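Local coordinates for 35 kDa hemin binding protein (PDB 5Y1A) that probably binds hemin and joins a thioredoxin domain to beta-sandwich and immunoglobulin-like parts, the latter probably stabilising it during type IX secretion, at residues V112-K117 against L248-H253; V39-T44 against I96-T101; N193-N196 against G201-H204. All coordinates share one frame; numbering follows the deposited sequence.

Interaction 1 (V112-K117 against L248-H253)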
loop_
_atom_site.group_PDB
_atom_site.type_symbol
_atom_site.label_atom_id
_atom_site.label_comp_id
_atom_site.label_asym_id
_atom_site.label_seq_id
_atom_site.Cartn_x
_atom_site.Cartn_y
_atom_site.Cartn_z
ATOM N N VAL A 112 -13.302 -11.934 -3.257
ATOM C CA VAL A 112 -12.143 -12.826 -3.384
ATOM C C VAL A 112 -11.604 -12.762 -4.818
ATOM O O VAL A 112 -12.253 -13.251 -5.751
ATOM C CB VAL A 112 -12.491 -14.302 -3.008
ATOM C CG1 VAL A 112 -11.220 -15.155 -3.077
ATOM C CG2 VAL A 112 -13.052 -14.349 -1.583
ATOM N N CYS A 113 -10.446 -12.115 -4.981
ATOM C CA CYS A 113 -9.791 -11.972 -6.277
ATOM C C CYS A 113 -10.733 -11.428 -7.362
ATOM O O CYS A 113 -10.586 -11.806 -8.525
ATOM C CB CYS A 113 -9.213 -13.317 -6.758
ATOM S SG CYS A 113 -7.972 -14.033 -5.645
ATOM N N ARG A 114 -11.693 -10.569 -6.982
ATOM C CA ARG A 114 -12.705 -10.039 -7.920
ATOM C C ARG A 114 -13.338 -11.117 -8.784
ATOM O O ARG A 114 -13.647 -10.894 -9.969
ATOM C CB ARG A 114 -12.083 -8.954 -8.826
ATOM C CG ARG A 114 -11.437 -7.798 -7.998
ATOM C CD ARG A 114 -10.745 -6.801 -8.921
ATOM N NE ARG A 114 -10.135 -5.734 -8.117
ATOM C CZ ARG A 114 -9.487 -4.683 -8.613
ATOM N NH1 ARG A 114 -9.317 -4.539 -9.943
ATOM N NH2 ARG A 114 -8.984 -3.777 -7.777
ATOM N N MET A 115 -13.538 -12.293 -8.200
ATOM C CA MET A 115 -14.017 -13.422 -8.981
ATOM C C MET A 115 -15.536 -13.412 -9.136
ATOM O O MET A 115 -16.099 -14.098 -10.017
ATOM C CB MET A 115 -13.485 -14.754 -8.402
ATOM C CG MET A 115 -14.116 -15.229 -7.127
ATOM S SD MET A 115 -13.077 -16.502 -6.281
ATOM C CE MET A 115 -11.888 -16.890 -7.509
ATOM N N GLU A 116 -16.205 -12.625 -8.302
ATOM C CA GLU A 116 -17.674 -12.526 -8.343
ATOM C C GLU A 116 -18.179 -11.718 -9.535
ATOM O O GLU A 116 -17.656 -10.628 -9.820
ATOM C CB GLU A 116 -18.216 -11.932 -7.036
ATOM C CG GLU A 116 -17.741 -12.671 -5.749
ATOM C CD GLU A 116 -16.345 -12.204 -5.248
ATOM O OE1 GLU A 116 -15.748 -11.301 -5.878
ATOM O OE2 GLU A 116 -15.852 -12.728 -4.214
ATOM N N LYS A 117 -19.227 -12.222 -10.193
ATOM C CA LYS A 117 -19.960 -11.402 -11.183
ATOM C C LYS A 117 -20.783 -10.369 -10.436
ATOM O O LYS A 117 -21.149 -10.590 -9.294
ATOM C CB LYS A 117 -20.883 -12.273 -12.064
ATOM C CG LYS A 117 -20.110 -13.326 -12.833
ATOM C CD LYS A 117 -20.638 -13.547 -14.239
ATOM C CE LYS A 117 -19.741 -14.527 -14.975
ATOM N NZ LYS A 117 -18.327 -14.526 -14.458
ATOM N N LEU A 248 1.231 -3.901 -1.997
ATOM C CA LEU A 248 0.627 -5.042 -2.671
ATOM C C LEU A 248 0.502 -4.694 -4.155
ATOM O O LEU A 248 0.013 -3.600 -4.506
ATOM C CB LEU A 248 -0.773 -5.274 -2.090
ATOM C CG LEU A 248 -1.737 -6.209 -2.854
ATOM C CD1 LEU A 248 -1.188 -7.647 -2.831
ATOM C CD2 LEU A 248 -3.079 -6.183 -2.214
ATOM N N ALA A 249 0.894 -5.611 -5.027
ATOM C CA ALA A 249 0.640 -5.429 -6.460
ATOM C C ALA A 249 -0.058 -6.653 -6.982
ATOM O O ALA A 249 0.238 -7.794 -6.556
ATOM C CB ALA A 249 1.946 -5.219 -7.219
ATOM N N PHE A 250 -0.981 -6.436 -7.920
ATOM C CA PHE A 250 -1.623 -7.585 -8.549
ATOM C C PHE A 250 -1.910 -7.391 -10.037
ATOM O O PHE A 250 -2.208 -6.267 -10.481
ATOM C CB PHE A 250 -2.861 -8.042 -7.769
ATOM C CG PHE A 250 -3.855 -6.960 -7.463
ATOM C CD1 PHE A 250 -4.910 -6.684 -8.353
ATOM C CD2 PHE A 250 -3.779 -6.263 -6.257
ATOM C CE1 PHE A 250 -5.875 -5.695 -8.043
ATOM C CE2 PHE A 250 -4.737 -5.258 -5.918
ATOM C CZ PHE A 250 -5.789 -4.983 -6.826
ATOM N N VAL A 251 -1.774 -8.488 -10.787
ATOM C CA VAL A 251 -2.126 -8.560 -12.212
ATOM C C VAL A 251 -3.584 -9.021 -12.326
ATOM O O VAL A 251 -4.015 -9.976 -11.655
ATOM C CB VAL A 251 -1.196 -9.562 -12.948
ATOM C CG1 VAL A 251 -1.535 -9.620 -14.427
ATOM C CG2 VAL A 251 0.301 -9.177 -12.755
ATOM N N HIS A 252 -4.367 -8.332 -13.153
ATOM C CA HIS A 252 -5.790 -8.615 -13.208
ATOM C C HIS A 252 -6.368 -8.297 -14.568
ATOM O O HIS A 252 -5.796 -7.506 -15.332
ATOM C CB HIS A 252 -6.530 -7.824 -12.101
ATOM C CG HIS A 252 -6.358 -6.325 -12.175
ATOM N ND1 HIS A 252 -7.250 -5.510 -12.839
ATOM C CD2 HIS A 252 -5.443 -5.497 -11.611
ATOM C CE1 HIS A 252 -6.882 -4.243 -12.701
ATOM N NE2 HIS A 252 -5.779 -4.210 -11.965
ATOM N N HIS A 253 -7.510 -8.919 -14.861
ATOM C CA HIS A 253 -8.305 -8.570 -16.022
ATOM C C HIS A 253 -8.973 -7.203 -15.815
ATOM O O HIS A 253 -9.145 -6.746 -14.685
ATOM C CB HIS A 253 -9.334 -9.674 -16.290
ATOM C CG HIS A 253 -8.706 -10.990 -16.681
ATOM N ND1 HIS A 253 -8.161 -11.210 -17.926
ATOM C CD2 HIS A 253 -8.524 -12.135 -15.981
ATOM C CE1 HIS A 253 -7.682 -12.444 -17.984
ATOM N NE2 HIS A 253 -7.880 -13.024 -16.813
HETATM O O HOH W 1 -10.559 -6.105 -12.204
#
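The carbonyl oxygen of His253 accepts two hydrogen bonds, one from ND1 of His252 and one from a water that links it to Arg114. The His252 ND1 to His253 O bond is 2.9 Å long; its donor lies well out of the carbonyl plane, yet the oxygen stays close to the plane of the His252 imidazole. The water in turn accepts from Arg114 NH1 at 3.0 Å, in the plane of the guanidinium, so the arginine is tied to the His253 carbonyl, just past the strand end, through a water, while its guanidinium touches His252 and Phe250 directly. With its chain extended from CG to NE, Arg114 projects from a tight turn in which Cys113 and Arg114 both have positive phi and Met115 N bonds to Val112 O. At its tip NH1 stands 3.6 Å above one face of the His252 ring, displaced toward the rim, with the two planes inclined by 62°. Phe250 meets the same group differently. Its ring is nearly perpendicular to the guanidinium, at 84°, and presents an edge: Phe250 CE1 lies over the flat face, and Phe250 CZ comes within 3.5 Å of Arg114 NH2. With chi1 at 52°, CG of Phe250 lies between the backbone N and the carbonyl carbon, which brings the ring edge up to the arginine. NH2 also forms a salt bridge with Glu41, and His252 NE2 bonds to Thr181, so these buried polar groups are matched. The charge of Arg114 is therefore probably well compensated despite its burial. Two residues apart on strand 248-252, Phe250 and His252 project from the same face of an antiparallel sheet, and the contact is an interface in which the loop following strand 109-112 of the thioredoxin fold docks against a beta-sandwich sheet.

Interaction 2 (V39-T44 against I96-T101)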
loop_
_atom_site.group_PDB
_atom_site.type_symbol
_atom_site.label_atom_id
_atom_site.label_comp_id
_atom_site.label_asym_id
_atom_site.label_seq_id
_atom_site.Cartn_x
_atom_site.Cartn_y
_atom_site.Cartn_z
ATOM N N VAL A 39 -5.928 -12.309 -3.209
ATOM C CA VAL A 39 -6.224 -10.955 -2.727
ATOM C C VAL A 39 -7.669 -10.894 -2.240
ATOM O O VAL A 39 -8.575 -11.389 -2.905
ATOM C CB VAL A 39 -6.002 -9.913 -3.882
ATOM C CG1 VAL A 39 -6.495 -8.512 -3.485
ATOM C CG2 VAL A 39 -4.532 -9.886 -4.294
ATOM N N LEU A 40 -7.878 -10.310 -1.064
ATOM C CA LEU A 40 -9.227 -10.028 -0.569
ATOM C C LEU A 40 -9.371 -8.521 -0.575
ATOM O O LEU A 40 -8.445 -7.825 -0.147
ATOM C CB LEU A 40 -9.415 -10.573 0.856
ATOM C CG LEU A 40 -9.086 -12.065 1.076
ATOM C CD1 LEU A 40 -9.427 -12.466 2.518
ATOM C CD2 LEU A 40 -9.854 -12.932 0.070
ATOM N N GLU A 41 -10.479 -8.015 -1.128
ATOM C CA GLU A 41 -10.838 -6.588 -0.996
ATOM C C GLU A 41 -12.066 -6.515 -0.112
ATOM O O GLU A 41 -13.111 -7.054 -0.457
ATOM C CB GLU A 41 -11.043 -5.932 -2.389
ATOM C CG GLU A 41 -9.692 -5.850 -3.133
ATOM C CD GLU A 41 -9.842 -5.483 -4.593
ATOM O OE1 GLU A 41 -10.524 -6.248 -5.295
ATOM O OE2 GLU A 41 -9.289 -4.436 -5.022
ATOM N N VAL A 42 -11.901 -5.895 1.063
ATOM C CA VAL A 42 -12.967 -5.780 2.044
ATOM C C VAL A 42 -13.508 -4.357 2.092
ATOM O O VAL A 42 -12.746 -3.381 2.159
ATOM C CB VAL A 42 -12.465 -6.126 3.453
ATOM C CG1 VAL A 42 -13.676 -6.149 4.467
ATOM C CG2 VAL A 42 -11.671 -7.439 3.395
ATOM N N PHE A 43 -14.835 -4.251 2.102
ATOM C CA PHE A 43 -15.512 -2.946 2.016
ATOM C C PHE A 43 -16.076 -2.562 3.373
ATOM O O PHE A 43 -16.855 -3.299 3.967
ATOM C CB PHE A 43 -16.570 -3.022 0.906
ATOM C CG PHE A 43 -16.010 -3.608 -0.349
ATOM C CD1 PHE A 43 -14.939 -2.986 -1.003
ATOM C CD2 PHE A 43 -16.490 -4.822 -0.850
ATOM C CE1 PHE A 43 -14.348 -3.599 -2.134
ATOM C CE2 PHE A 43 -15.909 -5.423 -1.989
ATOM C CZ PHE A 43 -14.859 -4.801 -2.630
ATOM N N THR A 44 -15.647 -1.401 3.867
ATOM C CA THR A 44 -15.806 -1.080 5.278
ATOM C C THR A 44 -15.919 0.434 5.509
ATOM O O THR A 44 -15.599 1.244 4.623
ATOM C CB THR A 44 -14.605 -1.684 6.078
ATOM O OG1 THR A 44 -14.861 -1.627 7.489
ATOM C CG2 THR A 44 -13.290 -0.944 5.764
ATOM N N ILE A 96 -15.700 3.404 -5.609
ATOM C CA ILE A 96 -16.686 3.641 -6.682
ATOM C C ILE A 96 -16.471 2.715 -7.888
ATOM O O ILE A 96 -17.436 2.193 -8.454
ATOM C CB ILE A 96 -16.638 5.137 -7.103
ATOM C CG1 ILE A 96 -17.241 5.975 -5.965
ATOM C CG2 ILE A 96 -17.334 5.386 -8.481
ATOM C CD1 ILE A 96 -16.970 7.486 -6.103
ATOM N N ALA A 97 -15.208 2.507 -8.255
ATOM C CA ALA A 97 -14.843 1.628 -9.356
ATOM C C ALA A 97 -15.184 0.179 -9.042
ATOM O O ALA A 97 -15.765 -0.522 -9.877
ATOM C CB ALA A 97 -13.325 1.782 -9.703
ATOM N N LEU A 98 -14.845 -0.256 -7.829
ATOM C CA LEU A 98 -15.110 -1.627 -7.378
ATOM C C LEU A 98 -16.621 -1.849 -7.296
ATOM O O LEU A 98 -17.113 -2.930 -7.627
ATOM C CB LEU A 98 -14.447 -1.881 -6.013
ATOM C CG LEU A 98 -12.918 -2.081 -6.103
ATOM C CD1 LEU A 98 -12.255 -2.006 -4.736
ATOM C CD2 LEU A 98 -12.592 -3.421 -6.800
ATOM N N ASP A 99 -17.340 -0.831 -6.823
ATOM C CA ASP A 99 -18.811 -0.890 -6.801
ATOM C C ASP A 99 -19.406 -1.059 -8.222
ATOM O O ASP A 99 -20.246 -1.935 -8.463
ATOM C CB ASP A 99 -19.359 0.364 -6.112
ATOM C CG ASP A 99 -20.865 0.302 -5.849
ATOM O OD1 ASP A 99 -21.464 -0.817 -5.748
ATOM O OD2 ASP A 99 -21.457 1.410 -5.739
ATOM N N GLN A 100 -18.953 -0.244 -9.164
ATOM C CA GLN A 100 -19.366 -0.397 -10.558
ATOM C C GLN A 100 -19.134 -1.833 -11.072
ATOM O O GLN A 100 -19.981 -2.403 -11.767
ATOM C CB GLN A 100 -18.649 0.626 -11.441
ATOM C CG GLN A 100 -19.145 0.616 -12.910
ATOM C CD GLN A 100 -20.662 0.822 -13.037
ATOM O OE1 GLN A 100 -21.235 1.728 -12.411
ATOM N NE2 GLN A 100 -21.318 -0.015 -13.858
ATOM N N THR A 101 -18.016 -2.428 -10.694
ATOM C CA THR A 101 -17.646 -3.753 -11.146
ATOM C C THR A 101 -18.384 -4.893 -10.450
ATOM O O THR A 101 -18.869 -5.846 -11.108
ATOM C CB THR A 101 -16.096 -3.915 -11.001
ATOM O OG1 THR A 101 -15.481 -2.945 -11.846
ATOM C CG2 THR A 101 -15.619 -5.332 -11.409
#
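Leu98 enters the contact end-on from its helix, with both methyls directed at strand 39-44: CD1 is shared between Phe43 and Glu41, and CD2 rests on the Glu41 carboxylate. Toward Glu41 it crosses at about a right angle. The leucine fork sits against the carboxylate: Leu98 CD2 is 3.8 Å from Glu41 OE1, and Leu98 CD1 lies at the same distance, 3.8 Å, from Glu41 OE2. Toward Phe43 the approach is oblique, and Leu98 CD1 touches ring atom CE1 of Phe43 at 3.7 Å, near the plane of the ring and thus at its edge rather than over its face. One face of that ring is instead occupied by a backbone oxygen of the same strand, Glu41 O, 3.5 Å above the plane and offset to the rim. Glu41 and Phe43 reach the helix in like manner, each with CG anti to the carbonyl carbon (chi1 -68° and -48°), and Glu41 continues extended beyond CG to bring its carboxylate level with the methyls. All three side chains are buried, and the Glu41 carboxylate lies against the leucine methyls; its burial is offset by Tyr183 OH, hydrogen-bonded to Glu41 OE2, and by the salt bridge to Arg114. That positive partner would probably favour the ionised carboxylate. The backbones stay well apart, with Glu41 CA and Leu98 CA 9.1 Å from each other, so the side chains alone span the gap. In the thioredoxin fold the strand belongs to a sheet between parallel strand 73-79 and antiparallel strand 109-112; helix 89-102 packs on the face bearing Glu41 and Phe43, while Leu40 and Val42 project to the other face and touch Ile58 of helix 51-63.

Interaction 3 (N193-N196 against G201-H204)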
loop_
_atom_site.group_PDB
_atom_site.type_symbol
_atom_site.label_atom_id
_atom_site.label_comp_id
_atom_site.label_asym_id
_atom_site.label_seq_id
_atom_site.Cartn_x
_atom_site.Cartn_y
_atom_site.Cartn_z
ATOM N N ASN A 193 -11.697 8.759 12.747
ATOM C CA ASN A 193 -12.713 8.926 13.786
ATOM C C ASN A 193 -12.897 7.574 14.465
ATOM O O ASN A 193 -12.679 6.532 13.817
ATOM C CB ASN A 193 -14.029 9.390 13.143
ATOM C CG ASN A 193 -13.873 10.701 12.393
ATOM O OD1 ASN A 193 -13.967 10.752 11.157
ATOM N ND2 ASN A 193 -13.612 11.774 13.142
ATOM N N PRO A 194 -13.272 7.550 15.766
ATOM C CA PRO A 194 -13.375 6.235 16.413
ATOM C C PRO A 194 -14.235 5.242 15.643
ATOM O O PRO A 194 -15.314 5.592 15.135
ATOM C CB PRO A 194 -13.979 6.561 17.786
ATOM C CG PRO A 194 -13.421 7.931 18.074
ATOM C CD PRO A 194 -13.526 8.644 16.727
ATOM N N GLN A 195 -13.710 4.021 15.508
ATOM C CA GLN A 195 -14.413 2.973 14.787
ATOM C C GLN A 195 -15.658 2.528 15.571
ATOM O O GLN A 195 -15.555 2.090 16.732
ATOM C CB GLN A 195 -13.473 1.795 14.524
ATOM C CG GLN A 195 -14.146 0.550 13.898
ATOM C CD GLN A 195 -14.642 0.799 12.487
ATOM O OE1 GLN A 195 -13.873 1.201 11.628
ATOM N NE2 GLN A 195 -15.935 0.498 12.227
ATOM N N ASN A 196 -16.824 2.637 14.937
ATOM C CA ASN A 196 -18.073 2.124 15.516
ATOM C C ASN A 196 -17.943 0.607 15.708
ATOM O O ASN A 196 -17.449 -0.108 14.825
ATOM C CB ASN A 196 -19.262 2.475 14.613
ATOM C CG ASN A 196 -20.608 2.227 15.265
ATOM O OD1 ASN A 196 -20.704 1.907 16.452
ATOM N ND2 ASN A 196 -21.674 2.462 14.501
ATOM N N GLY A 201 -8.464 -0.052 22.156
ATOM C CA GLY A 201 -7.193 -0.303 21.488
ATOM C C GLY A 201 -7.332 -0.881 20.088
ATOM O O GLY A 201 -6.354 -1.397 19.532
ATOM N N TYR A 202 -8.544 -0.813 19.522
ATOM C CA TYR A 202 -8.756 -1.259 18.133
ATOM C C TYR A 202 -7.875 -0.457 17.187
ATOM O O TYR A 202 -7.692 0.763 17.362
ATOM C CB TYR A 202 -10.239 -1.146 17.727
ATOM C CG TYR A 202 -10.456 -1.259 16.206
ATOM C CD1 TYR A 202 -10.780 -2.485 15.610
ATOM C CD2 TYR A 202 -10.280 -0.147 15.381
ATOM C CE1 TYR A 202 -10.965 -2.599 14.201
ATOM C CE2 TYR A 202 -10.449 -0.240 13.984
ATOM C CZ TYR A 202 -10.771 -1.456 13.406
ATOM O OH TYR A 202 -10.904 -1.501 12.039
ATOM N N LEU A 203 -7.344 -1.141 16.169
ATOM C CA LEU A 203 -6.611 -0.488 15.076
ATOM C C LEU A 203 -7.054 -1.055 13.728
ATOM O O LEU A 203 -7.377 -2.231 13.624
ATOM C CB LEU A 203 -5.087 -0.713 15.212
ATOM C CG LEU A 203 -4.470 -0.075 16.479
ATOM C CD1 LEU A 203 -3.061 -0.617 16.698
ATOM C CD2 LEU A 203 -4.501 1.439 16.458
ATOM N N HIS A 204 -7.035 -0.220 12.688
ATOM C CA HIS A 204 -7.267 -0.747 11.335
ATOM C C HIS A 204 -6.049 -1.560 10.916
ATOM O O HIS A 204 -4.938 -1.320 11.404
ATOM C CB HIS A 204 -7.498 0.389 10.320
ATOM C CG HIS A 204 -8.753 1.158 10.547
ATOM N ND1 HIS A 204 -8.816 2.532 10.448
ATOM C CD2 HIS A 204 -9.996 0.747 10.879
ATOM C CE1 HIS A 204 -10.056 2.925 10.689
ATOM N NE2 HIS A 204 -10.789 1.859 10.950
#
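Gln195 carries the close-packed part of this contact, crossing obliquely over one face of the phenol ring of Tyr202 and bonded to His204. Its CG sits over that face, 4.1 Å from the centroid and 24° off the normal, a CH-pi contact displaced toward the rim, while Gln195 CB approaches Tyr202 CE2 to 3.7 Å. A bend at chi2 (67°) brings the amide round to His204, and Gln195 OE1 accepts from His204 NE2 at 3.2 Å on a lone pair in the carbonyl plane. The oxygen lies in the imidazole plane too, although amide and ring are inclined by 75°. Both segments belong to one loop joining strands 179-186 and 207-220 of the beta-sandwich, and it reaches across to the thioredoxin-like domain: Gln195 touches Cys51 and Pro52 at the start of helix 51-63, where the sequence is consistent with a CxxC motif. Gln195 NE2 bonds to Ala45 O and to Asn196 O, the latter at 3.1 Å, which fixes the amide's rotation. On the looser, solvent-exposed side, Asn193 and Pro194 direct their side chains away from segment 201-204.

From the N terminus, the chain runs through strand 39-44 and first closes a loop at interaction 2, when helix 89-102 returns to it; this contact lies wholly within the thioredoxin fold. Interaction 1 opens only afterwards, at 112-117, and closes at 248-253 on the beta-sandwich. Interaction 3 is a short local closure within that long excursion and crosses neither of the others. Interactions 1 and 2 adjoin through the Arg114-Glu41 pair, coupling the domain interface to the strand-helix packing. Interaction 3 lies farther off, its centre about 27 Å from that of interaction 1, making a second approach of the sandwich to the thioredoxin fold.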